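Local structure of transcriptional regulator ComR (Streptococcus vestibularis F0396, 6HU8) at residues L126-S131 / I166-Y171; N83-F88 / K98-L103; D5-R10 / D70-P75. The protein acts as a competence regulator of the RNPP family, probably binding DNA through a Cro/C1-type helix-turn-helix domain joined to a TPR domain that serves peptide binding. One frame throughout, in Å; residues are numbered along the deposited sequence.

Contact 1 (L126-S131 / I166-Y171); sequences LENILS and IDYYFY
I129 lies over one face of the Y171 ring: its CG1 is 3.9 Å from the ring centroid of Y171 and 16° off the normal, which qualifies as a CH-pi contact, displaced toward the CG end of the ring. The same methylene meets a second aromatic differently, at the edge of the Y168 ring and near its plane, with I129 CG1 4.2 Å from Y168 CD1. One carbon thus fills the corner between a face and an edge. The trans chi1 of Y171 sends the ring along I129 until its far carbons CE1 and CZ reach I129 CA. The Y171 hydroxyl then passes N128 O without bonding to it; its hydrogen bond goes to T133 O.

The polar link is N128 ND2 to Y168 OH, 2.8 Å long with an N-H...O angle of 153°. The acceptor lies in the amide plane, and R138 binds N128 OD1, so both ends of this buried amide are engaged and its rotation is fixed. At the far end of I129, CD1 sits 3.9 Å from D167 CG. D167 OD1 also approaches D209 OD1, a like-charge proximity that may favour protonation of one of the pair.

Helices 117-131 and 160-173 run in broadly the same direction, their local axes 37° from parallel and 10.5 Å apart, with helix 139-152 between them in sequence, as in the stacked helices of a TPR superhelix. Y168 packs against V141 and E142 of that intervening helix, F170 against helix 200-219, and L130 against helix 94-111.

Contact 2 (N83-F88 / K98-L103); sequences NRLIKF and KQKLDL
K100 supplies the polar part of the contact with F88. Its NZ donates to F88 O over 2.7 Å, nearly along the C=O axis (C=O...N angle 162°), and donates also to a water at 2.6 Å from K100 NZ. That water in turn donates a hydrogen bond to I86 O, 3.0 Å from the water oxygen. The buried ammonium therefore sits among carbonyls at the C-terminal end of helix 76-87, where the helix dipole probably favours its positive charge. With CG anti to the backbone N (chi1 -161°) and an extended chain beyond, K100 spans the gap to reach them.

Consecutive helices 76-87 and 94-111 form an antiparallel hairpin in the ComR TPR-family region, of the kind from which alpha solenoids are built; the local axes make an angle of 156° and approach to 9.9 Å.

Apolar contacts flank the lysine. L85 lies across its chain, L85 CD1 resting 3.6 Å from K100 CG, and also reaches L103 CB. The F88 ring meets Q99 through CZ, 3.8 Å from Q99 CB, while Q99 OE1 lies in the ring plane at its edge; the amide's NE2 bonds to E95 O. F88 CD2 touches L103 CD1 at 4.0 Å.

Contact 3 (D5-R10 / D70-P75); sequences DSIGLR and DRIEIP
D70 OD2 accepts three hydrogen bonds from S6 and R10: from S6 OG at 2.5 Å, from R10 NH2 at 2.6 Å and from R10 NH1 at 2.7 Å. They tie the first helix of the Cro/C1-type helix-turn-helix domain, 3-17, to the loop that leads from helix 63-67 into helix 76-87.

R10 comes end-on, both terminal nitrogens bonding the same oxygen, which lies in the guanidinium plane. The salt bridge is consequently forked onto one atom instead of paired with two, both its bonds are bent (N-H...O 143° even at NH2), and the guanidinium and carboxylate planes are 48° apart. NH2 arrives on the anti side of OD2, close to the carboxylate plane, whereas S6 OG comes in well out of that plane on one face and R10 NH1 well out of it on the opposite face. S6 O lies over one face of the guanidinium, 3.5 Å above its plane. The S6 hydroxyl, set between its backbone N and carbonyl carbon (chi1 58°), is placed to face D70; it is also hydrogen-bonded to I3 O, so the two oxygens probably compete for its one proton. Such a cluster of donors would probably keep D70 ionised.

Next to the polar group, I7 runs antiparallel alongside the D70 side chain, with I7 CG1 3.7 Å from D70 CB. I7 and I72 both touch L67 of helix 63-67, and I7 CD1 meets I72 CG2 at 3.9 Å, the two isoleucines lying roughly perpendicular.

How the contacts relate
Along the chain the three contacts come in series: contact 3 closes before contact 2 opens, and contact 2 before contact 1. Contacts 1 and 2 are neighbours in the TPR-type helical array, their centres 14 Å apart. They touch directly, helix 117-131 packing on helices 94-111 and 76-87: L130 CB lies 3.6 Å from L101 CD2, and L126 CD1 3.7 Å from L85 CD2. Contact 3 stands apart, its centre about 28 Å from that of contact 2 and 29 Å from that of contact 1. Its loop nevertheless runs through P75, the N-cap of helix 76-87, so it connects the helix-turn-helix domain to the helix that carries contact 2.

Contact 1 (L126-S131 / I166-Y171)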
loop_
_atom_site.group_PDB
_atom_site.type_symbol
_atom_site.label_atom_id
_atom_site.label_comp_id
_atom_site.label_asym_id
_atom_site.label_seq_id
_atom_site.Cartn_x
_atom_site.Cartn_y
_atom_site.Cartn_z
ATOM N N LEU A 126 4.495 -3.463 4.987
ATOM C CA LEU A 126 5.243 -2.397 5.632
ATOM C C LEU A 126 6.598 -2.894 6.112
ATOM O O LEU A 126 7.619 -2.228 5.929
ATOM C CB LEU A 126 4.452 -1.827 6.815
ATOM C CG LEU A 126 3.197 -1.045 6.445
ATOM C CD1 LEU A 126 2.356 -0.789 7.679
ATOM C CD2 LEU A 126 3.591 0.265 5.778
ATOM N N GLU A 127 6.600 -4.073 6.725
ATOM C CA GLU A 127 7.818 -4.633 7.286
ATOM C C GLU A 127 8.812 -5.006 6.188
ATOM O O GLU A 127 9.996 -4.696 6.302
ATOM C CB GLU A 127 7.500 -5.852 8.146
ATOM C CG GLU A 127 8.675 -6.342 8.969
ATOM C CD GLU A 127 8.419 -7.700 9.603
ATOM O OE1 GLU A 127 8.611 -7.827 10.828
ATOM O OE2 GLU A 127 8.039 -8.644 8.875
ATOM N N ASN A 128 8.332 -5.671 5.133
ATOM C CA ASN A 128 9.196 -6.094 4.037
ATOM C C ASN A 128 9.846 -4.892 3.330
ATOM O O ASN A 128 11.061 -4.841 3.189
ATOM C CB ASN A 128 8.413 -6.955 3.039
ATOM C CG ASN A 128 8.217 -8.400 3.524
ATOM O OD1 ASN A 128 8.656 -8.761 4.614
ATOM N ND2 ASN A 128 7.548 -9.224 2.713
ATOM N N ILE A 129 9.042 -3.920 2.910
ATOM C CA ILE A 129 9.570 -2.723 2.260
ATOM C C ILE A 129 10.538 -1.968 3.184
ATOM O O ILE A 129 11.669 -1.686 2.790
ATOM C CB ILE A 129 8.437 -1.757 1.807
ATOM C CG1 ILE A 129 7.564 -2.415 0.737
ATOM C CG2 ILE A 129 9.019 -0.441 1.273
ATOM C CD1 ILE A 129 6.352 -1.609 0.339
ATOM N N LEU A 130 10.100 -1.653 4.403
ATOM C CA LEU A 130 10.935 -0.909 5.355
ATOM C C LEU A 130 12.271 -1.582 5.649
ATOM O O LEU A 130 13.248 -0.911 5.980
ATOM C CB LEU A 130 10.202 -0.708 6.676
ATOM C CG LEU A 130 9.189 0.431 6.776
ATOM C CD1 LEU A 130 8.284 0.192 7.971
ATOM C CD2 LEU A 130 9.888 1.786 6.892
ATOM N N SER A 131 12.315 -2.907 5.531
ATOM C CA SER A 131 13.527 -3.649 5.848
ATOM C C SER A 131 14.282 -4.106 4.599
ATOM O O SER A 131 15.352 -4.705 4.705
ATOM C CB SER A 131 13.185 -4.860 6.710
ATOM O OG SER A 131 12.556 -5.862 5.922
ATOM N N ILE A 166 -0.825 -1.964 -3.322
ATOM C CA ILE A 166 -0.315 -1.300 -4.520
ATOM C C ILE A 166 1.130 -0.841 -4.291
ATOM O O ILE A 166 1.949 -0.844 -5.212
ATOM C CB ILE A 166 -1.211 -0.102 -4.923
ATOM C CG1 ILE A 166 -2.556 -0.614 -5.438
ATOM C CG2 ILE A 166 -0.527 0.767 -5.997
ATOM C CD1 ILE A 166 -3.557 0.475 -5.762
ATOM N N ASP A 167 1.454 -0.471 -3.058
ATOM C CA ASP A 167 2.842 -0.177 -2.721
ATOM C C ASP A 167 3.730 -1.421 -2.932
ATOM O O ASP A 167 4.812 -1.331 -3.536
ATOM C CB ASP A 167 2.936 0.320 -1.278
ATOM C CG ASP A 167 4.083 1.276 -1.064
ATOM O OD1 ASP A 167 4.871 1.495 -2.013
ATOM O OD2 ASP A 167 4.187 1.806 0.061
ATOM N N TYR A 168 3.265 -2.580 -2.459
ATOM C CA TYR A 168 4.028 -3.829 -2.592
ATOM C C TYR A 168 4.211 -4.195 -4.065
ATOM O O TYR A 168 5.258 -4.735 -4.471
ATOM C CB TYR A 168 3.332 -4.976 -1.851
ATOM C CG TYR A 168 4.255 -6.074 -1.368
ATOM C CD1 TYR A 168 5.470 -5.772 -0.754
ATOM C CD2 TYR A 168 3.902 -7.418 -1.499
ATOM C CE1 TYR A 168 6.311 -6.777 -0.298
ATOM C CE2 TYR A 168 4.730 -8.431 -1.039
ATOM C CZ TYR A 168 5.933 -8.106 -0.444
ATOM O OH TYR A 168 6.748 -9.110 0.014
ATOM N N TYR A 169 3.190 -3.906 -4.864
ATOM C CA TYR A 169 3.275 -4.113 -6.309
ATOM C C TYR A 169 4.416 -3.273 -6.904
ATOM O O TYR A 169 5.293 -3.810 -7.586
ATOM C CB TYR A 169 1.930 -3.785 -6.980
ATOM C CG TYR A 169 2.038 -3.502 -8.471
ATOM C CD1 TYR A 169 2.505 -4.478 -9.361
ATOM C CD2 TYR A 169 1.665 -2.265 -8.990
ATOM C CE1 TYR A 169 2.611 -4.218 -10.728
ATOM C CE2 TYR A 169 1.777 -1.991 -10.363
ATOM C CZ TYR A 169 2.248 -2.974 -11.218
ATOM O OH TYR A 169 2.355 -2.717 -12.565
ATOM N N PHE A 170 4.423 -1.967 -6.635
ATOM C CA PHE A 170 5.501 -1.100 -7.121
ATOM C C PHE A 170 6.863 -1.593 -6.642
ATOM O O PHE A 170 7.854 -1.546 -7.385
ATOM C CB PHE A 170 5.271 0.349 -6.679
ATOM C CG PHE A 170 4.070 0.980 -7.318
ATOM C CD1 PHE A 170 3.743 0.689 -8.641
ATOM C CD2 PHE A 170 3.268 1.852 -6.611
ATOM C CE1 PHE A 170 2.638 1.262 -9.254
ATOM C CE2 PHE A 170 2.157 2.435 -7.222
ATOM C CZ PHE A 170 1.838 2.128 -8.539
ATOM N N TYR A 171 6.895 -2.088 -5.406
ATOM C CA TYR A 171 8.094 -2.696 -4.835
ATOM C C TYR A 171 8.608 -3.875 -5.669
ATOM O O TYR A 171 9.812 -4.123 -5.700
ATOM C CB TYR A 171 7.801 -3.148 -3.412
ATOM C CG TYR A 171 8.982 -3.637 -2.602
ATOM C CD1 TYR A 171 10.000 -2.771 -2.227
ATOM C CD2 TYR A 171 9.040 -4.953 -2.150
ATOM C CE1 TYR A 171 11.070 -3.209 -1.448
ATOM C CE2 TYR A 171 10.096 -5.401 -1.372
ATOM C CZ TYR A 171 11.111 -4.526 -1.022
ATOM O OH TYR A 171 12.165 -4.969 -0.249
#

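Contact 2 (N83-F88 / K98-L103)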
loop_
_atom_site.group_PDB
_atom_site.type_symbol
_atom_site.label_atom_id
_atom_site.label_comp_id
_atom_site.label_asym_id
_atom_site.label_seq_id
_atom_site.Cartn_x
_atom_site.Cartn_y
_atom_site.Cartn_z
ATOM N N ASN A 83 -3.221 3.287 12.703
ATOM C CA ASN A 83 -3.246 4.671 12.245
ATOM C C ASN A 83 -1.948 5.400 12.602
ATOM O O ASN A 83 -1.346 6.040 11.746
ATOM C CB ASN A 83 -4.459 5.410 12.830
ATOM C CG ASN A 83 -4.651 6.802 12.230
ATOM O OD1 ASN A 83 -4.915 6.943 11.038
ATOM N ND2 ASN A 83 -4.542 7.835 13.064
ATOM N N ARG A 84 -1.509 5.289 13.855
ATOM C CA ARG A 84 -0.256 5.925 14.272
ATOM C C ARG A 84 0.935 5.411 13.462
ATOM O O ARG A 84 1.776 6.199 13.013
ATOM C CB ARG A 84 -0.003 5.703 15.767
ATOM C CG ARG A 84 -0.851 6.583 16.678
ATOM C CD ARG A 84 -0.593 6.280 18.150
ATOM N NE ARG A 84 -1.836 6.277 18.916
ATOM C CZ ARG A 84 -2.262 5.245 19.637
ATOM N NH1 ARG A 84 -3.414 5.312 20.299
ATOM N NH2 ARG A 84 -1.533 4.138 19.698
ATOM N N LEU A 85 0.987 4.092 13.279
ATOM C CA LEU A 85 2.030 3.420 12.491
ATOM C C LEU A 85 2.154 3.943 11.054
ATOM O O LEU A 85 3.247 4.272 10.594
ATOM C CB LEU A 85 1.762 1.899 12.464
ATOM C CG LEU A 85 2.435 1.094 11.345
ATOM C CD1 LEU A 85 3.944 1.173 11.466
ATOM C CD2 LEU A 85 1.983 -0.379 11.311
ATOM N N ILE A 86 1.034 3.995 10.343
ATOM C CA ILE A 86 1.019 4.384 8.937
ATOM C C ILE A 86 1.360 5.860 8.750
ATOM O O ILE A 86 1.948 6.242 7.737
ATOM C CB ILE A 86 -0.354 4.079 8.306
ATOM C CG1 ILE A 86 -0.631 2.572 8.365
ATOM C CG2 ILE A 86 -0.431 4.587 6.861
ATOM C CD1 ILE A 86 -1.796 2.129 7.531
ATOM N N LYS A 87 1.000 6.670 9.745
ATOM C CA LYS A 87 1.229 8.121 9.742
ATOM C C LYS A 87 2.691 8.487 10.024
ATOM O O LYS A 87 3.128 9.604 9.746
ATOM C CB LYS A 87 0.323 8.801 10.780
ATOM C CG LYS A 87 -1.011 9.259 10.226
ATOM C CD LYS A 87 -2.052 9.443 11.328
ATOM C CE LYS A 87 -1.646 10.486 12.350
ATOM N NZ LYS A 87 -2.778 10.706 13.291
ATOM N N PHE A 88 3.429 7.536 10.587
ATOM C CA PHE A 88 4.819 7.720 11.004
ATOM C C PHE A 88 5.787 7.771 9.803
ATOM O O PHE A 88 5.997 6.756 9.130
ATOM C CB PHE A 88 5.187 6.572 11.957
ATOM C CG PHE A 88 6.437 6.800 12.758
ATOM C CD1 PHE A 88 7.688 6.644 12.184
ATOM C CD2 PHE A 88 6.357 7.131 14.101
ATOM C CE1 PHE A 88 8.838 6.844 12.927
ATOM C CE2 PHE A 88 7.504 7.327 14.851
ATOM C CZ PHE A 88 8.748 7.186 14.259
ATOM N N LYS A 98 13.878 2.026 12.310
ATOM C CA LYS A 98 13.854 1.085 13.422
ATOM C C LYS A 98 12.634 1.306 14.312
ATOM O O LYS A 98 12.004 0.351 14.766
ATOM C CB LYS A 98 15.126 1.195 14.260
ATOM C CG LYS A 98 15.088 0.360 15.527
ATOM C CD LYS A 98 15.562 1.163 16.722
ATOM C CE LYS A 98 15.391 0.402 18.029
ATOM N NZ LYS A 98 14.127 0.763 18.731
ATOM N N GLN A 99 12.319 2.572 14.570
ATOM C CA GLN A 99 11.159 2.920 15.386
ATOM C C GLN A 99 9.887 2.351 14.785
ATOM O O GLN A 99 9.063 1.791 15.495
ATOM C CB GLN A 99 11.021 4.435 15.527
ATOM C CG GLN A 99 11.744 5.019 16.719
ATOM C CD GLN A 99 11.980 6.512 16.575
ATOM O OE1 GLN A 99 11.307 7.321 17.213
ATOM N NE2 GLN A 99 12.944 6.884 15.734
ATOM N N LYS A 100 9.751 2.504 13.469
ATOM C CA LYS A 100 8.571 2.051 12.745
ATOM C C LYS A 100 8.477 0.529 12.734
ATOM O O LYS A 100 7.395 -0.026 12.906
ATOM C CB LYS A 100 8.579 2.592 11.307
ATOM C CG LYS A 100 7.214 2.554 10.629
ATOM C CD LYS A 100 7.104 3.583 9.506
ATOM C CE LYS A 100 5.783 3.453 8.754
ATOM N NZ LYS A 100 5.617 4.516 7.717
ATOM N N LEU A 101 9.604 -0.147 12.531
ATOM C CA LEU A 101 9.610 -1.607 12.566
ATOM C C LEU A 101 9.232 -2.109 13.960
ATOM O O LEU A 101 8.541 -3.119 14.096
ATOM C CB LEU A 101 10.972 -2.158 12.139
ATOM C CG LEU A 101 11.395 -1.846 10.703
ATOM C CD1 LEU A 101 12.881 -2.100 10.536
ATOM C CD2 LEU A 101 10.602 -2.672 9.711
ATOM N N ASP A 102 9.655 -1.389 14.998
ATOM C CA ASP A 102 9.277 -1.769 16.355
ATOM C C ASP A 102 7.781 -1.595 16.574
ATOM O O ASP A 102 7.164 -2.377 17.298
ATOM C CB ASP A 102 10.061 -0.968 17.391
ATOM C CG ASP A 102 11.492 -1.459 17.539
ATOM O OD1 ASP A 102 11.776 -2.605 17.121
ATOM O OD2 ASP A 102 12.330 -0.702 18.075
ATOM N N LEU A 103 7.190 -0.584 15.938
ATOM C CA LEU A 103 5.754 -0.364 16.090
ATOM C C LEU A 103 4.980 -1.504 15.446
ATOM O O LEU A 103 4.011 -2.005 16.014
ATOM C CB LEU A 103 5.339 0.969 15.482
ATOM C CG LEU A 103 5.922 2.173 16.227
ATOM C CD1 LEU A 103 5.601 3.466 15.496
ATOM C CD2 LEU A 103 5.417 2.214 17.670
HETATM O O HOH W 1 3.586 4.315 6.067
#

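Contact 3 (D5-R10 / D70-P75)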
loop_
_atom_site.group_PDB
_atom_site.type_symbol
_atom_site.label_atom_id
_atom_site.label_comp_id
_atom_site.label_asym_id
_atom_site.label_seq_id
_atom_site.Cartn_x
_atom_site.Cartn_y
_atom_site.Cartn_z
ATOM N N ASP A 5 -10.583 -22.007 13.291
ATOM C CA ASP A 5 -11.021 -23.381 13.015
ATOM C C ASP A 5 -12.537 -23.488 13.004
ATOM O O ASP A 5 -13.110 -24.094 12.104
ATOM C CB ASP A 5 -10.476 -24.369 14.051
ATOM C CG ASP A 5 -8.968 -24.547 13.976
ATOM O OD1 ASP A 5 -8.372 -24.324 12.897
ATOM O OD2 ASP A 5 -8.380 -24.924 15.014
ATOM N N SER A 6 -13.194 -22.905 14.011
ATOM C CA SER A 6 -14.637 -23.106 14.157
ATOM C C SER A 6 -15.400 -22.361 13.071
ATOM O O SER A 6 -16.315 -22.912 12.451
ATOM C CB SER A 6 -15.120 -22.677 15.550
ATOM O OG SER A 6 -14.795 -21.317 15.784
ATOM N N ILE A 7 -15.023 -21.110 12.837
ATOM C CA ILE A 7 -15.627 -20.334 11.758
ATOM C C ILE A 7 -15.377 -20.998 10.389
ATOM O O ILE A 7 -16.317 -21.205 9.627
ATOM C CB ILE A 7 -15.100 -18.876 11.755
ATOM C CG1 ILE A 7 -15.625 -18.140 12.994
ATOM C CG2 ILE A 7 -15.533 -18.144 10.496
ATOM C CD1 ILE A 7 -15.057 -16.752 13.167
ATOM N N GLY A 8 -14.128 -21.333 10.083
ATOM C CA GLY A 8 -13.828 -22.062 8.852
ATOM C C GLY A 8 -14.691 -23.313 8.649
ATOM O O GLY A 8 -15.225 -23.562 7.564
ATOM N N LEU A 9 -14.856 -24.115 9.693
ATOM C CA LEU A 9 -15.645 -25.341 9.560
ATOM C C LEU A 9 -17.137 -25.047 9.378
ATOM O O LEU A 9 -17.824 -25.765 8.668
ATOM C CB LEU A 9 -15.428 -26.247 10.770
ATOM C CG LEU A 9 -16.225 -27.546 10.813
ATOM C CD1 LEU A 9 -15.773 -28.535 9.711
ATOM C CD2 LEU A 9 -16.119 -28.155 12.207
ATOM N N ARG A 10 -17.642 -23.982 9.992
ATOM C CA ARG A 10 -19.049 -23.619 9.786
ATOM C C ARG A 10 -19.307 -23.206 8.349
ATOM O O ARG A 10 -20.315 -23.575 7.752
ATOM C CB ARG A 10 -19.466 -22.491 10.727
ATOM C CG ARG A 10 -19.967 -22.995 12.057
ATOM C CD ARG A 10 -20.382 -21.859 12.953
ATOM N NE ARG A 10 -19.955 -22.093 14.331
ATOM C CZ ARG A 10 -18.966 -21.440 14.938
ATOM N NH1 ARG A 10 -18.663 -21.735 16.197
ATOM N NH2 ARG A 10 -18.287 -20.480 14.302
ATOM N N ASP A 70 -18.948 -17.050 17.804
ATOM C CA ASP A 70 -17.617 -16.531 17.458
ATOM C C ASP A 70 -17.711 -15.118 16.906
ATOM O O ASP A 70 -18.755 -14.723 16.393
ATOM C CB ASP A 70 -16.919 -17.434 16.426
ATOM C CG ASP A 70 -16.578 -18.802 16.977
ATOM O OD1 ASP A 70 -16.087 -18.868 18.122
ATOM O OD2 ASP A 70 -16.785 -19.809 16.256
ATOM N N ARG A 71 -16.617 -14.363 16.999
ATOM C CA ARG A 71 -16.578 -12.995 16.473
ATOM C C ARG A 71 -15.388 -12.767 15.552
ATOM O O ARG A 71 -14.402 -13.499 15.616
ATOM C CB ARG A 71 -16.538 -11.990 17.620
ATOM C CG ARG A 71 -17.612 -12.232 18.659
ATOM C CD ARG A 71 -17.176 -11.764 20.028
ATOM N NE ARG A 71 -17.120 -10.309 20.112
ATOM C CZ ARG A 71 -16.224 -9.636 20.828
ATOM N NH1 ARG A 71 -15.298 -10.290 21.523
ATOM N NH2 ARG A 71 -16.250 -8.309 20.850
ATOM N N ILE A 72 -15.492 -11.758 14.689
ATOM C CA ILE A 72 -14.381 -11.342 13.832
ATOM C C ILE A 72 -14.062 -9.866 14.004
ATOM O O ILE A 72 -13.298 -9.298 13.217
ATOM C CB ILE A 72 -14.666 -11.577 12.346
ATOM C CG1 ILE A 72 -15.971 -10.884 11.954
ATOM C CG2 ILE A 72 -14.695 -13.064 12.044
ATOM C CD1 ILE A 72 -16.182 -10.793 10.467
ATOM N N GLU A 73 -14.646 -9.231 15.016
ATOM C CA GLU A 73 -14.449 -7.799 15.157
ATOM C C GLU A 73 -13.107 -7.452 15.806
ATOM O O GLU A 73 -12.561 -8.193 16.636
ATOM C CB GLU A 73 -15.601 -7.169 15.944
ATOM C CG GLU A 73 -15.554 -7.388 17.431
ATOM C CD GLU A 73 -16.809 -6.870 18.095
ATOM O OE1 GLU A 73 -17.876 -6.924 17.446
ATOM O OE2 GLU A 73 -16.733 -6.406 19.252
ATOM N N ILE A 74 -12.598 -6.295 15.402
ATOM C CA ILE A 74 -11.265 -5.844 15.738
ATOM C C ILE A 74 -11.385 -4.662 16.696
ATOM O O ILE A 74 -12.182 -3.756 16.470
ATOM C CB ILE A 74 -10.497 -5.458 14.452
ATOM C CG1 ILE A 74 -10.584 -6.596 13.423
ATOM C CG2 ILE A 74 -9.051 -5.088 14.751
ATOM C CD1 ILE A 74 -10.039 -6.215 12.049
ATOM N N PRO A 75 -10.630 -4.694 17.800
ATOM C CA PRO A 75 -10.714 -3.619 18.802
ATOM C C PRO A 75 -10.317 -2.240 18.251
ATOM O O PRO A 75 -9.456 -2.156 17.376
ATOM C CB PRO A 75 -9.728 -4.071 19.888
ATOM C CG PRO A 75 -9.623 -5.563 19.721
ATOM C CD PRO A 75 -9.771 -5.811 18.239
#